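Local coordinates for probable ss-1,3-N-acetylglucosaminyltransferase (Staphylococcus aureus subsp. aureus N315, PDB 6H21), which is a probable glycosyltransferase with a family 2 (GT-A) domain, modelled with uridine-diphosphate-N-acetylglucosamine and manganese, and a helical TarS-type linker domain, at residues C[206-211]-C[259-264]; C[161-166]-C[268-273]; C[286-291]-C[337-342]; C[311-316]-C[326-331]. One frame throughout, in Å; residues are numbered along the deposited sequence.

Contacts 1 and 2 join the GT-A part of the chain to the loop 259-264 and helix 264-281 of the linker domain, while contacts 3 and 4 lie within that domain. The first two touch, with centres about 11 Å apart, and share a hydrophobic seam in which Ile-163 meets Met-208 and Tyr-261. Contact 2 leads on to contact 4, about 17 Å away between centres, through His-268 and Gly-272 against 312-315. Contacts 3 and 4, centres also about 17 Å apart, are linked by a salt bridge between Asp-342 and Lys-326, and both touch the third subunit. The uridine-diphosphate-N-acetylglucosamine pocket belongs to the GT-A part; Val-338 and Glu-328 lie about 10 Å from a separate manganese ion, apart from that pocket.

Contact 1. Residues C[206-211]-C[259-264]; sequences FLMNSK and PIYKNQ
Met-208 runs roughly perpendicular to the Tyr-261 side chain, with SD 3.9 Å from Tyr-261 CD2 and its methyl CE beside CE2. Bends at chi2 (-54°) and chi3 (103°) bring the thioether up to the tyrosine, and the sulfur stands oblique to the ring in a Met-aromatic contact. The ring is boxed in further: Leu-207 O lies in its plane, at the edge, 3.7 Å from Tyr-261 CE2, and Ile-260 CG2 covers the rim of one face. Tyr-213 OH donates to Leu-207 O and is also hydrogen-bonded to Tyr-261 OH. This tight part sits where helix 198-207 gives way to a type I turn from Leu-207 to Ser-210, against the loop between linker helices 242-256 and 264-281. Just ahead of the turn, Phe-206 O accepts from Asn-209 N and Ser-210 OG, which come from opposite faces of its plane. Ile-260 continues the packing with CG1 3.4 Å from Met-208 O and 3.5 Å from Ser-210 N. Toward the more exposed side the contact thins to Pro-259, whose CG lies 3.2 Å from Asn-209 OD1; ND2 of that asparagine is hydrogen-bonded to Glu-205 O.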
loop_
_atom_site.group_PDB
_atom_site.type_symbol
_atom_site.label_atom_id
_atom_site.label_comp_id
_atom_site.label_asym_id
_atom_site.label_seq_id
_atom_site.Cartn_x
_atom_site.Cartn_y
_atom_site.Cartn_z
ATOM N N PHE C 206 -34.787 -17.361 -1.046
ATOM C CA PHE C 206 -35.895 -17.469 -1.973
ATOM C C PHE C 206 -35.378 -17.556 -3.411
ATOM O O PHE C 206 -35.819 -18.426 -4.180
ATOM C CB PHE C 206 -36.863 -16.295 -1.850
ATOM C CG PHE C 206 -38.156 -16.509 -2.588
ATOM C CD1 PHE C 206 -38.267 -16.191 -3.932
ATOM C CD2 PHE C 206 -39.253 -17.063 -1.948
ATOM C CE1 PHE C 206 -39.459 -16.394 -4.608
ATOM C CE2 PHE C 206 -40.442 -17.274 -2.630
ATOM C CZ PHE C 206 -40.544 -16.945 -3.959
ATOM N N LEU C 207 -34.481 -16.634 -3.773
ATOM C CA LEU C 207 -33.906 -16.544 -5.152
ATOM C C LEU C 207 -33.217 -17.862 -5.551
ATOM O O LEU C 207 -33.327 -18.299 -6.684
ATOM C CB LEU C 207 -32.906 -15.377 -5.230
ATOM C CG LEU C 207 -33.505 -13.971 -5.213
ATOM C CD1 LEU C 207 -32.409 -12.927 -5.045
ATOM C CD2 LEU C 207 -34.312 -13.702 -6.473
ATOM N N MET C 208 -32.507 -18.480 -4.602
ATOM C CA MET C 208 -31.700 -19.657 -4.836
ATOM C C MET C 208 -32.588 -20.916 -4.948
ATOM O O MET C 208 -32.121 -21.977 -5.358
ATOM C CB MET C 208 -30.690 -19.832 -3.695
ATOM C CG MET C 208 -29.587 -18.747 -3.648
ATOM S SD MET C 208 -28.687 -18.573 -5.211
ATOM C CE MET C 208 -29.391 -17.078 -5.900
ATOM N N ASN C 209 -33.873 -20.788 -4.616
ATOM C CA ASN C 209 -34.821 -21.892 -4.686
ATOM C C ASN C 209 -35.927 -21.582 -5.700
ATOM O O ASN C 209 -36.905 -22.262 -5.735
ATOM C CB ASN C 209 -35.393 -22.181 -3.301
ATOM C CG ASN C 209 -34.371 -22.888 -2.446
ATOM O OD1 ASN C 209 -34.115 -24.072 -2.658
ATOM N ND2 ASN C 209 -33.740 -22.165 -1.533
ATOM N N SER C 210 -35.745 -20.576 -6.557
ATOM C CA SER C 210 -36.785 -20.247 -7.539
ATOM C C SER C 210 -36.128 -19.801 -8.844
ATOM O O SER C 210 -34.944 -19.513 -8.861
ATOM C CB SER C 210 -37.729 -19.205 -6.997
ATOM O OG SER C 210 -37.044 -17.985 -6.752
ATOM N N LYS C 211 -36.911 -19.776 -9.926
ATOM C CA LYS C 211 -36.375 -19.592 -11.282
ATOM C C LYS C 211 -36.884 -18.282 -11.906
ATOM O O LYS C 211 -36.144 -17.611 -12.604
ATOM C CB LYS C 211 -36.740 -20.796 -12.159
ATOM N N PRO C 259 -30.284 -25.375 -5.369
ATOM C CA PRO C 259 -30.732 -26.398 -6.318
ATOM C C PRO C 259 -31.055 -25.866 -7.726
ATOM O O PRO C 259 -31.123 -26.640 -8.657
ATOM C CB PRO C 259 -32.007 -26.973 -5.703
ATOM C CG PRO C 259 -32.492 -25.917 -4.752
ATOM C CD PRO C 259 -31.278 -25.123 -4.318
ATOM N N ILE C 260 -31.254 -24.552 -7.861
ATOM C CA ILE C 260 -31.508 -23.922 -9.158
ATOM C C ILE C 260 -30.180 -23.666 -9.867
ATOM O O ILE C 260 -30.003 -24.068 -10.999
ATOM C CB ILE C 260 -32.294 -22.605 -8.999
ATOM C CG1 ILE C 260 -33.618 -22.802 -8.254
ATOM C CG2 ILE C 260 -32.499 -21.933 -10.347
ATOM C CD1 ILE C 260 -34.567 -23.760 -8.898
ATOM N N TYR C 261 -29.298 -22.920 -9.196
ATOM C CA TYR C 261 -28.006 -22.583 -9.715
ATOM C C TYR C 261 -27.024 -23.658 -9.231
ATOM O O TYR C 261 -26.315 -23.481 -8.250
ATOM C CB TYR C 261 -27.630 -21.154 -9.305
ATOM C CG TYR C 261 -28.666 -20.134 -9.704
ATOM C CD1 TYR C 261 -28.691 -19.611 -10.987
ATOM C CD2 TYR C 261 -29.653 -19.723 -8.818
ATOM C CE1 TYR C 261 -29.672 -18.712 -11.381
ATOM C CE2 TYR C 261 -30.642 -18.827 -9.201
ATOM C CZ TYR C 261 -30.651 -18.314 -10.485
ATOM O OH TYR C 261 -31.599 -17.410 -10.867
ATOM N N LYS C 262 -27.005 -24.780 -9.948
ATOM C CA LYS C 262 -26.302 -25.971 -9.467
ATOM C C LYS C 262 -24.924 -26.086 -10.119
ATOM O O LYS C 262 -24.073 -26.782 -9.596
ATOM C CB LYS C 262 -27.150 -27.234 -9.671
ATOM C CG LYS C 262 -27.772 -27.369 -11.045
ATOM C CD LYS C 262 -28.931 -28.333 -11.060
ATOM C CE LYS C 262 -29.830 -28.113 -12.254
ATOM N NZ LYS C 262 -29.027 -28.089 -13.501
ATOM N N ASN C 263 -24.674 -25.359 -11.214
ATOM C CA ASN C 263 -23.350 -25.342 -11.810
ATOM C C ASN C 263 -22.376 -24.633 -10.853
ATOM O O ASN C 263 -22.638 -23.516 -10.362
ATOM C CB ASN C 263 -23.353 -24.699 -13.192
ATOM C CG ASN C 263 -21.976 -24.697 -13.813
ATOM O OD1 ASN C 263 -21.237 -23.727 -13.676
ATOM N ND2 ASN C 263 -21.616 -25.783 -14.487
ATOM N N GLN C 264 -21.227 -25.274 -10.617
ATOM C CA GLN C 264 -20.331 -24.842 -9.578
ATOM C C GLN C 264 -19.743 -23.464 -9.937
ATOM O O GLN C 264 -19.588 -22.598 -9.072
ATOM C CB GLN C 264 -19.272 -25.920 -9.347
ATOM C CG GLN C 264 -18.520 -25.738 -8.041
ATOM C CD GLN C 264 -19.405 -25.697 -6.812
ATOM O OE1 GLN C 264 -20.549 -26.165 -6.795
ATOM N NE2 GLN C 264 -18.853 -25.121 -5.756
#

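Contact 2. Residues C[161-166]-C[268-273]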
loop_
_atom_site.group_PDB
_atom_site.type_symbol
_atom_site.label_atom_id
_atom_site.label_comp_id
_atom_site.label_asym_id
_atom_site.label_seq_id
_atom_site.Cartn_x
_atom_site.Cartn_y
_atom_site.Cartn_z
ATOM N N ALA C 161 -36.469 -11.998 -15.224
ATOM C CA ALA C 161 -35.279 -11.228 -14.911
ATOM C C ALA C 161 -34.132 -12.163 -14.521
ATOM O O ALA C 161 -34.338 -13.338 -14.194
ATOM C CB ALA C 161 -35.578 -10.237 -13.817
ATOM N N ASP C 162 -32.922 -11.605 -14.576
ATOM C CA ASP C 162 -31.689 -12.285 -14.240
ATOM C C ASP C 162 -31.107 -11.602 -12.993
ATOM O O ASP C 162 -31.096 -10.366 -12.908
ATOM C CB ASP C 162 -30.744 -12.242 -15.447
ATOM C CG ASP C 162 -29.474 -13.065 -15.307
ATOM O OD1 ASP C 162 -29.585 -14.310 -15.359
ATOM O OD2 ASP C 162 -28.378 -12.462 -15.160
ATOM N N ILE C 163 -30.597 -12.395 -12.048
ATOM C CA ILE C 163 -30.013 -11.844 -10.826
ATOM C C ILE C 163 -28.909 -10.832 -11.197
ATOM O O ILE C 163 -28.889 -9.722 -10.682
ATOM C CB ILE C 163 -29.522 -12.971 -9.889
ATOM C CG1 ILE C 163 -30.694 -13.768 -9.316
ATOM C CG2 ILE C 163 -28.653 -12.403 -8.782
ATOM C CD1 ILE C 163 -30.318 -15.035 -8.612
ATOM N N ILE C 164 -28.039 -11.191 -12.143
ATOM C CA ILE C 164 -26.874 -10.394 -12.457
ATOM C C ILE C 164 -27.238 -9.239 -13.409
ATOM O O ILE C 164 -26.948 -8.073 -13.098
ATOM C CB ILE C 164 -25.742 -11.301 -12.975
ATOM C CG1 ILE C 164 -25.194 -12.148 -11.823
ATOM C CG2 ILE C 164 -24.639 -10.498 -13.652
ATOM C CD1 ILE C 164 -24.305 -13.278 -12.266
ATOM N N ASP C 165 -27.888 -9.527 -14.537
ATOM C CA ASP C 165 -28.184 -8.503 -15.529
ATOM C C ASP C 165 -29.165 -7.451 -14.993
ATOM O O ASP C 165 -29.200 -6.353 -15.511
ATOM C CB ASP C 165 -28.802 -9.077 -16.807
ATOM C CG ASP C 165 -27.956 -10.101 -17.545
ATOM O OD1 ASP C 165 -26.713 -10.133 -17.350
ATOM O OD2 ASP C 165 -28.551 -10.857 -18.336
ATOM N N ASN C 166 -30.014 -7.797 -14.018
ATOM C CA ASN C 166 -31.054 -6.890 -13.557
ATOM C C ASN C 166 -30.773 -6.449 -12.118
ATOM O O ASN C 166 -31.672 -5.907 -11.433
ATOM C CB ASN C 166 -32.435 -7.531 -13.685
ATOM C CG ASN C 166 -32.786 -7.914 -15.109
ATOM O OD1 ASN C 166 -32.873 -9.105 -15.433
ATOM N ND2 ASN C 166 -33.005 -6.916 -15.957
ATOM N N HIS C 268 -19.879 -19.767 -8.013
ATOM C CA HIS C 268 -18.720 -18.885 -7.848
ATOM C C HIS C 268 -19.055 -17.477 -8.342
ATOM O O HIS C 268 -18.706 -16.493 -7.712
ATOM C CB HIS C 268 -17.486 -19.407 -8.594
ATOM C CG HIS C 268 -16.914 -20.682 -8.067
ATOM N ND1 HIS C 268 -16.895 -20.986 -6.715
ATOM C CD2 HIS C 268 -16.310 -21.717 -8.701
ATOM C CE1 HIS C 268 -16.336 -22.173 -6.545
ATOM N NE2 HIS C 268 -15.949 -22.634 -7.749
ATOM N N GLN C 269 -19.730 -17.399 -9.491
ATOM C CA GLN C 269 -20.085 -16.117 -10.101
ATOM C C GLN C 269 -21.069 -15.365 -9.201
ATOM O O GLN C 269 -20.901 -14.186 -8.975
ATOM C CB GLN C 269 -20.702 -16.305 -11.482
ATOM C CG GLN C 269 -21.014 -14.984 -12.167
ATOM C CD GLN C 269 -21.858 -15.179 -13.399
ATOM O OE1 GLN C 269 -22.872 -15.882 -13.380
ATOM N NE2 GLN C 269 -21.435 -14.559 -14.487
ATOM N N LEU C 270 -22.113 -16.056 -8.726
ATOM C CA LEU C 270 -23.110 -15.410 -7.866
ATOM C C LEU C 270 -22.462 -14.922 -6.558
ATOM O O LEU C 270 -22.772 -13.848 -6.074
ATOM C CB LEU C 270 -24.240 -16.402 -7.596
ATOM C CG LEU C 270 -25.168 -16.652 -8.780
ATOM C CD1 LEU C 270 -26.038 -17.866 -8.522
ATOM C CD2 LEU C 270 -26.024 -15.427 -9.074
ATOM N N ALA C 271 -21.596 -15.755 -5.984
ATOM C CA ALA C 271 -20.874 -15.463 -4.763
ATOM C C ALA C 271 -19.974 -14.227 -4.948
ATOM O O ALA C 271 -19.911 -13.375 -4.066
ATOM C CB ALA C 271 -20.088 -16.680 -4.356
ATOM N N GLY C 272 -19.294 -14.131 -6.103
ATOM C CA GLY C 272 -18.460 -12.975 -6.450
ATOM C C GLY C 272 -19.270 -11.696 -6.619
ATOM O O GLY C 272 -18.855 -10.596 -6.205
ATOM N N LYS C 273 -20.427 -11.809 -7.272
ATOM C CA LYS C 273 -21.306 -10.663 -7.428
ATOM C C LYS C 273 -21.827 -10.203 -6.064
ATOM O O LYS C 273 -21.976 -8.990 -5.830
ATOM C CB LYS C 273 -22.436 -10.994 -8.399
ATOM C CG LYS C 273 -21.960 -11.236 -9.828
ATOM C CD LYS C 273 -21.311 -10.028 -10.470
ATOM C CE LYS C 273 -20.497 -10.415 -11.691
ATOM N NZ LYS C 273 -20.034 -9.216 -12.431
#
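Ile-164 reaches from the loop 161-166 to helix 264-281 and carries most of the contact. Its CB points at the helix, and CG1, set beside the backbone N (chi1 -71°), comes within 3.9 Å of Lys-273 CG, the two side chains roughly perpendicular. A chi2 near trans (167°) extends CD1 to the amide of Gln-269, 3.2 Å from OE1 and 3.3 Å from CD, with Lys-273 CG also close by. The same methyl lies 4.2 Å from Leu-270 CD2. The glutamine, extended beyond CG, presents its amide to the methyl while OE1 is hydrogen-bonded to Lys-266 NZ. Next to this, Ile-163 CG2 packs 4.0 Å from Leu-270 CD2, while CD1 of that isoleucine meets Met-208 and Tyr-261. The loop is braced from within: Asp-162 OD2 accepts Asp-165 N at 3.0 Å on its anti lone pair, an Asx motif, and Asn-166 OD1 accepts from Asp-162 N. The two isoleucines are thus offered from a bend in the glycosyltransferase domain, between strands 134-142 and 177-179, to a helix of the linker domain. Since the Gln-269 amide meets a methyl here and turns its OE1 to Lys-266, contact between the two segments probably rests on van der Waals packing and burial of carbon, without a directional bond between 161-166 and 268-273.

Contact 3. Residues C[286-291]-C[337-342]; sequences NFANSK and AVMIAD
Ala-288 and Met-339 bring their CA atoms within 5.1 Å of each other, where a type I turn from Phe-287 to Ser-290 rests on helix 335-344. Both belong to the helical linker domain, and the helix also meets the other two subunits of the assembly. The small Ala-288 is consistent with the close approach: its CB lies 3.6 Å from Val-338 CG1 and also covers the centre of one face of the Phe-287 ring, the ring itself meeting Trp-300. Met-339 lays its CG 3.5 Å from Ala-288 O. Beside it, Asn-289 folds over the helix and donates through ND2 to Met-339 O at 3.1 Å; the bond is nearly straight (176°), lies in the amide plane and uses a lone pair of the carbonyl. The other end of the amide is held too, since OD1 accepts from Asn-324 of the second subunit; with both ends bound, rotation of the amide is restricted. Asp-342 deals with the polar backbone of the turn through water. Its OD2 receives water 1, which accepts from Asn-289 N at 3.1 Å and from Asn-289 ND2, and also water 3, which accepts from Ala-288 N. OD1 forms a salt bridge with Lys-326, which probably helps to stabilise the negative charge. Asn-286 crosses the carboxylate with its amide turned 85° from it and makes no direct bond there; instead, water 2 donates to Asn-286 OD1 and, at 2.8 Å, to Asp-342 OD1.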
loop_
_atom_site.group_PDB
_atom_site.type_symbol
_atom_site.label_atom_id
_atom_site.label_comp_id
_atom_site.label_asym_id
_atom_site.label_seq_id
_atom_site.Cartn_x
_atom_site.Cartn_y
_atom_site.Cartn_z
ATOM N N ASN C 286 -16.428 1.211 5.403
ATOM C CA ASN C 286 -15.237 2.055 5.501
ATOM C C ASN C 286 -14.751 2.120 6.950
ATOM O O ASN C 286 -14.254 3.147 7.391
ATOM C CB ASN C 286 -15.511 3.454 4.953
ATOM C CG ASN C 286 -15.684 3.462 3.451
ATOM O OD1 ASN C 286 -14.988 2.743 2.741
ATOM N ND2 ASN C 286 -16.594 4.285 2.956
ATOM N N PHE C 287 -14.860 0.998 7.670
ATOM C CA PHE C 287 -14.490 0.968 9.078
ATOM C C PHE C 287 -12.988 1.242 9.279
ATOM O O PHE C 287 -12.599 1.800 10.300
ATOM C CB PHE C 287 -14.844 -0.388 9.692
ATOM C CG PHE C 287 -13.900 -1.510 9.339
ATOM C CD1 PHE C 287 -14.038 -2.218 8.154
ATOM C CD2 PHE C 287 -12.844 -1.829 10.181
ATOM C CE1 PHE C 287 -13.152 -3.229 7.818
ATOM C CE2 PHE C 287 -11.957 -2.838 9.841
ATOM C CZ PHE C 287 -12.114 -3.535 8.659
ATOM N N ALA C 288 -12.147 0.813 8.333
ATOM C CA ALA C 288 -10.674 0.700 8.581
ATOM C C ALA C 288 -10.046 2.066 8.910
ATOM O O ALA C 288 -9.214 2.128 9.804
ATOM C CB ALA C 288 -9.969 0.001 7.430
ATOM N N ASN C 289 -10.462 3.143 8.229
ATOM C CA ASN C 289 -9.923 4.473 8.466
ATOM C C ASN C 289 -10.882 5.331 9.318
ATOM O O ASN C 289 -10.737 6.539 9.361
ATOM C CB ASN C 289 -9.617 5.180 7.146
ATOM C CG ASN C 289 -8.471 4.551 6.388
ATOM O OD1 ASN C 289 -7.316 4.658 6.795
ATOM N ND2 ASN C 289 -8.770 3.921 5.276
ATOM N N SER C 290 -11.872 4.695 9.964
ATOM C CA SER C 290 -12.901 5.363 10.737
ATOM C C SER C 290 -12.352 5.739 12.113
ATOM O O SER C 290 -11.224 5.411 12.462
ATOM C CB SER C 290 -14.138 4.483 10.874
ATOM O OG SER C 290 -13.941 3.451 11.842
ATOM N N LYS C 291 -13.208 6.377 12.918
ATOM C CA LYS C 291 -12.897 6.733 14.288
ATOM C C LYS C 291 -13.150 5.562 15.260
ATOM O O LYS C 291 -13.001 5.740 16.461
ATOM C CB LYS C 291 -13.701 7.978 14.664
ATOM C CG LYS C 291 -13.178 9.266 14.042
ATOM C CD LYS C 291 -14.059 10.459 14.349
ATOM C CE LYS C 291 -13.295 11.763 14.425
ATOM N NZ LYS C 291 -12.520 11.983 13.183
ATOM N N ALA C 337 -3.404 -3.138 5.583
ATOM C CA ALA C 337 -3.681 -3.347 4.164
ATOM C C ALA C 337 -5.102 -2.888 3.821
ATOM O O ALA C 337 -5.298 -2.312 2.775
ATOM C CB ALA C 337 -3.448 -4.781 3.791
ATOM N N VAL C 338 -6.084 -3.078 4.713
ATOM C CA VAL C 338 -7.446 -2.575 4.424
ATOM C C VAL C 338 -7.443 -1.038 4.419
ATOM O O VAL C 338 -8.009 -0.403 3.514
ATOM C CB VAL C 338 -8.514 -3.161 5.369
ATOM C CG1 VAL C 338 -9.901 -2.634 5.028
ATOM C CG2 VAL C 338 -8.498 -4.684 5.352
ATOM N N MET C 339 -6.798 -0.444 5.429
ATOM C CA MET C 339 -6.628 0.985 5.520
ATOM C C MET C 339 -6.017 1.519 4.209
ATOM O O MET C 339 -6.519 2.484 3.643
ATOM C CB MET C 339 -5.722 1.355 6.695
ATOM C CG MET C 339 -6.370 1.166 8.047
ATOM S SD MET C 339 -5.209 1.479 9.374
ATOM C CE MET C 339 -5.139 3.265 9.392
ATOM N N ILE C 340 -4.961 0.870 3.733
ATOM C CA ILE C 340 -4.278 1.302 2.504
ATOM C C ILE C 340 -5.233 1.125 1.314
ATOM O O ILE C 340 -5.415 2.023 0.554
ATOM C CB ILE C 340 -2.953 0.545 2.319
ATOM C CG1 ILE C 340 -1.921 0.955 3.374
ATOM C CG2 ILE C 340 -2.411 0.735 0.913
ATOM C CD1 ILE C 340 -0.849 -0.094 3.605
ATOM N N ALA C 341 -5.904 -0.024 1.233
ATOM C CA ALA C 341 -6.852 -0.288 0.122
ATOM C C ALA C 341 -7.909 0.820 0.051
ATOM O O ALA C 341 -8.234 1.313 -1.047
ATOM C CB ALA C 341 -7.497 -1.636 0.283
ATOM N N ASP C 342 -8.393 1.267 1.222
ATOM C CA ASP C 342 -9.453 2.280 1.273
ATOM C C ASP C 342 -8.920 3.648 0.828
ATOM O O ASP C 342 -9.656 4.388 0.186
ATOM C CB ASP C 342 -10.095 2.368 2.657
ATOM C CG ASP C 342 -11.227 1.379 2.864
ATOM O OD1 ASP C 342 -11.765 0.841 1.844
ATOM O OD2 ASP C 342 -11.589 1.152 4.031
HETATM O O HOH W 1 -11.829 3.128 5.501
HETATM O O HOH W 2 -13.840 2.207 0.571
HETATM O O HOH W 3 -12.744 -0.549 5.607
#

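Contact 4. Residues C[311-316]-C[326-331]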
loop_
_atom_site.group_PDB
_atom_site.type_symbol
_atom_site.label_atom_id
_atom_site.label_comp_id
_atom_site.label_asym_id
_atom_site.label_seq_id
_atom_site.Cartn_x
_atom_site.Cartn_y
_atom_site.Cartn_z
ATOM N N VAL C 311 -15.524 -18.594 1.873
ATOM C CA VAL C 311 -16.010 -18.458 0.517
ATOM C C VAL C 311 -14.879 -18.908 -0.396
ATOM O O VAL C 311 -13.752 -18.484 -0.213
ATOM C CB VAL C 311 -16.478 -17.025 0.221
ATOM C CG1 VAL C 311 -17.059 -16.907 -1.175
ATOM C CG2 VAL C 311 -17.465 -16.548 1.265
ATOM N N PRO C 312 -15.107 -19.835 -1.349
ATOM C CA PRO C 312 -14.042 -20.234 -2.271
ATOM C C PRO C 312 -13.409 -19.041 -3.004
ATOM O O PRO C 312 -14.098 -18.108 -3.412
ATOM C CB PRO C 312 -14.744 -21.187 -3.250
ATOM C CG PRO C 312 -15.939 -21.724 -2.475
ATOM C CD PRO C 312 -16.352 -20.598 -1.554
ATOM N N ARG C 313 -12.083 -19.102 -3.121
ATOM C CA ARG C 313 -11.277 -18.100 -3.773
ATOM C C ARG C 313 -11.642 -18.039 -5.261
ATOM O O ARG C 313 -11.461 -17.017 -5.879
ATOM C CB ARG C 313 -9.796 -18.413 -3.554
ATOM C CG ARG C 313 -9.255 -17.850 -2.249
ATOM C CD ARG C 313 -7.755 -18.022 -2.099
ATOM N NE ARG C 313 -7.276 -17.315 -0.919
ATOM C CZ ARG C 313 -6.899 -16.040 -0.903
ATOM N NH1 ARG C 313 -7.077 -15.277 -1.970
ATOM N NH2 ARG C 313 -6.380 -15.522 0.194
ATOM N N ASP C 314 -12.206 -19.126 -5.797
ATOM C CA ASP C 314 -12.635 -19.201 -7.202
ATOM C C ASP C 314 -13.692 -18.128 -7.522
ATOM O O ASP C 314 -13.879 -17.783 -8.698
ATOM C CB ASP C 314 -13.141 -20.608 -7.534
ATOM C CG ASP C 314 -12.041 -21.631 -7.791
ATOM O OD1 ASP C 314 -10.890 -21.241 -8.098
ATOM O OD2 ASP C 314 -12.322 -22.799 -7.686
ATOM N N SER C 315 -14.374 -17.594 -6.491
ATOM C CA SER C 315 -15.379 -16.530 -6.675
ATOM C C SER C 315 -14.728 -15.158 -6.876
ATOM O O SER C 315 -15.400 -14.265 -7.343
ATOM C CB SER C 315 -16.358 -16.479 -5.522
ATOM O OG SER C 315 -15.720 -16.079 -4.323
ATOM N N ASP C 316 -13.468 -14.992 -6.445
ATOM C CA ASP C 316 -12.806 -13.704 -6.383
ATOM C C ASP C 316 -12.626 -13.088 -7.776
ATOM O O ASP C 316 -12.694 -11.902 -7.896
ATOM C CB ASP C 316 -11.448 -13.787 -5.665
ATOM C CG ASP C 316 -11.589 -14.066 -4.172
ATOM O OD1 ASP C 316 -12.759 -14.079 -3.706
ATOM O OD2 ASP C 316 -10.522 -14.219 -3.480
ATOM N N LYS C 326 -8.586 -4.724 -1.627
ATOM C CA LYS C 326 -9.402 -4.658 -0.384
ATOM C C LYS C 326 -9.836 -6.072 0.020
ATOM O O LYS C 326 -9.666 -6.481 1.166
ATOM C CB LYS C 326 -10.578 -3.687 -0.532
ATOM C CG LYS C 326 -11.390 -3.496 0.742
ATOM C CD LYS C 326 -12.334 -2.336 0.691
ATOM C CE LYS C 326 -13.025 -2.115 2.025
ATOM N NZ LYS C 326 -13.734 -0.819 2.076
ATOM N N LEU C 327 -10.287 -6.851 -0.962
ATOM C CA LEU C 327 -10.754 -8.187 -0.734
ATOM C C LEU C 327 -9.602 -9.073 -0.254
ATOM O O LEU C 327 -9.777 -9.831 0.677
ATOM C CB LEU C 327 -11.405 -8.748 -2.008
ATOM C CG LEU C 327 -11.863 -10.203 -1.917
ATOM C CD1 LEU C 327 -12.860 -10.370 -0.786
ATOM C CD2 LEU C 327 -12.491 -10.651 -3.228
ATOM N N GLU C 328 -8.432 -8.981 -0.888
ATOM C CA GLU C 328 -7.295 -9.781 -0.440
ATOM C C GLU C 328 -6.885 -9.371 0.986
ATOM O O GLU C 328 -6.520 -10.201 1.766
ATOM C CB GLU C 328 -6.125 -9.701 -1.429
ATOM C CG GLU C 328 -5.067 -10.767 -1.154
ATOM C CD GLU C 328 -5.600 -12.191 -1.101
ATOM O OE1 GLU C 328 -6.306 -12.573 -2.053
ATOM O OE2 GLU C 328 -5.346 -12.912 -0.110
ATOM N N ALA C 329 -6.921 -8.078 1.293
ATOM C CA ALA C 329 -6.535 -7.599 2.597
ATOM C C ALA C 329 -7.481 -8.168 3.669
ATOM O O ALA C 329 -7.024 -8.546 4.735
ATOM C CB ALA C 329 -6.504 -6.098 2.613
ATOM N N ILE C 330 -8.780 -8.219 3.364
ATOM C CA ILE C 330 -9.772 -8.842 4.278
ATOM C C ILE C 330 -9.451 -10.328 4.450
ATOM O O ILE C 330 -9.418 -10.837 5.592
ATOM C CB ILE C 330 -11.207 -8.574 3.805
ATOM C CG1 ILE C 330 -11.510 -7.079 3.900
ATOM C CG2 ILE C 330 -12.215 -9.419 4.600
ATOM C CD1 ILE C 330 -12.667 -6.622 3.072
ATOM N N ARG C 331 -9.174 -11.031 3.342
ATOM C CA ARG C 331 -8.822 -12.456 3.435
ATOM C C ARG C 331 -7.596 -12.644 4.337
ATOM O O ARG C 331 -7.549 -13.595 5.095
ATOM C CB ARG C 331 -8.563 -13.113 2.074
ATOM C CG ARG C 331 -9.809 -13.290 1.217
ATOM C CD ARG C 331 -9.603 -14.245 0.065
ATOM N NE ARG C 331 -10.835 -14.544 -0.654
ATOM C CZ ARG C 331 -11.691 -15.506 -0.351
ATOM N NH1 ARG C 331 -12.755 -15.685 -1.117
ATOM N NH2 ARG C 331 -11.492 -16.253 0.722
HETATM O O HOH W 4 -11.646 -19.492 0.705
HETATM O O HOH W 5 -8.932 -12.050 -2.768
#
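Arg-313 and Arg-331 run antiparallel past one another, their guanidinium planes 35° apart, so that each lays aliphatic carbon on the other's flat group. Arg-331 CD stands 3.2 Å above the Arg-313 plane, offset toward its rim, while Arg-313 CG sits 3.8 Å above the centre of the Arg-331 guanidinium. Both chains run extended from CG to NE, which carries each charge past its neighbour to an acid. Arg-313 meets Glu-328 end-on, NH1 to OE1 and NH2 to OE2, both 2.8 Å; the planes are nearly coplanar (11° apart), and each oxygen uses its syn lone pair. Arg-331 approaches Asp-316 from the opposite direction and at a tilt: NH1 bonds OD1 at 3.0 Å, while NE to OD2 is weak. The same NH1 also donates to Val-311 O at 3.1 Å, from above the carbonyl plane, so one nitrogen holds both the start of 311-316 and its end. Water 5 donates to Asp-316 OD2 and Glu-328 OE1, joining the two acids and probably easing their mutual charge. Leu-327 CD2 touches the aspartate, 3.5 Å from Asp-316 OD1. Arg-313 also meets Tyr-294 of the third subunit in a cation-pi contact. Two arginines lying together, each paired with an acid, form a salt-bridge network that ties a 3-10 turn of the linker domain to helix 324-332 at a subunit boundary.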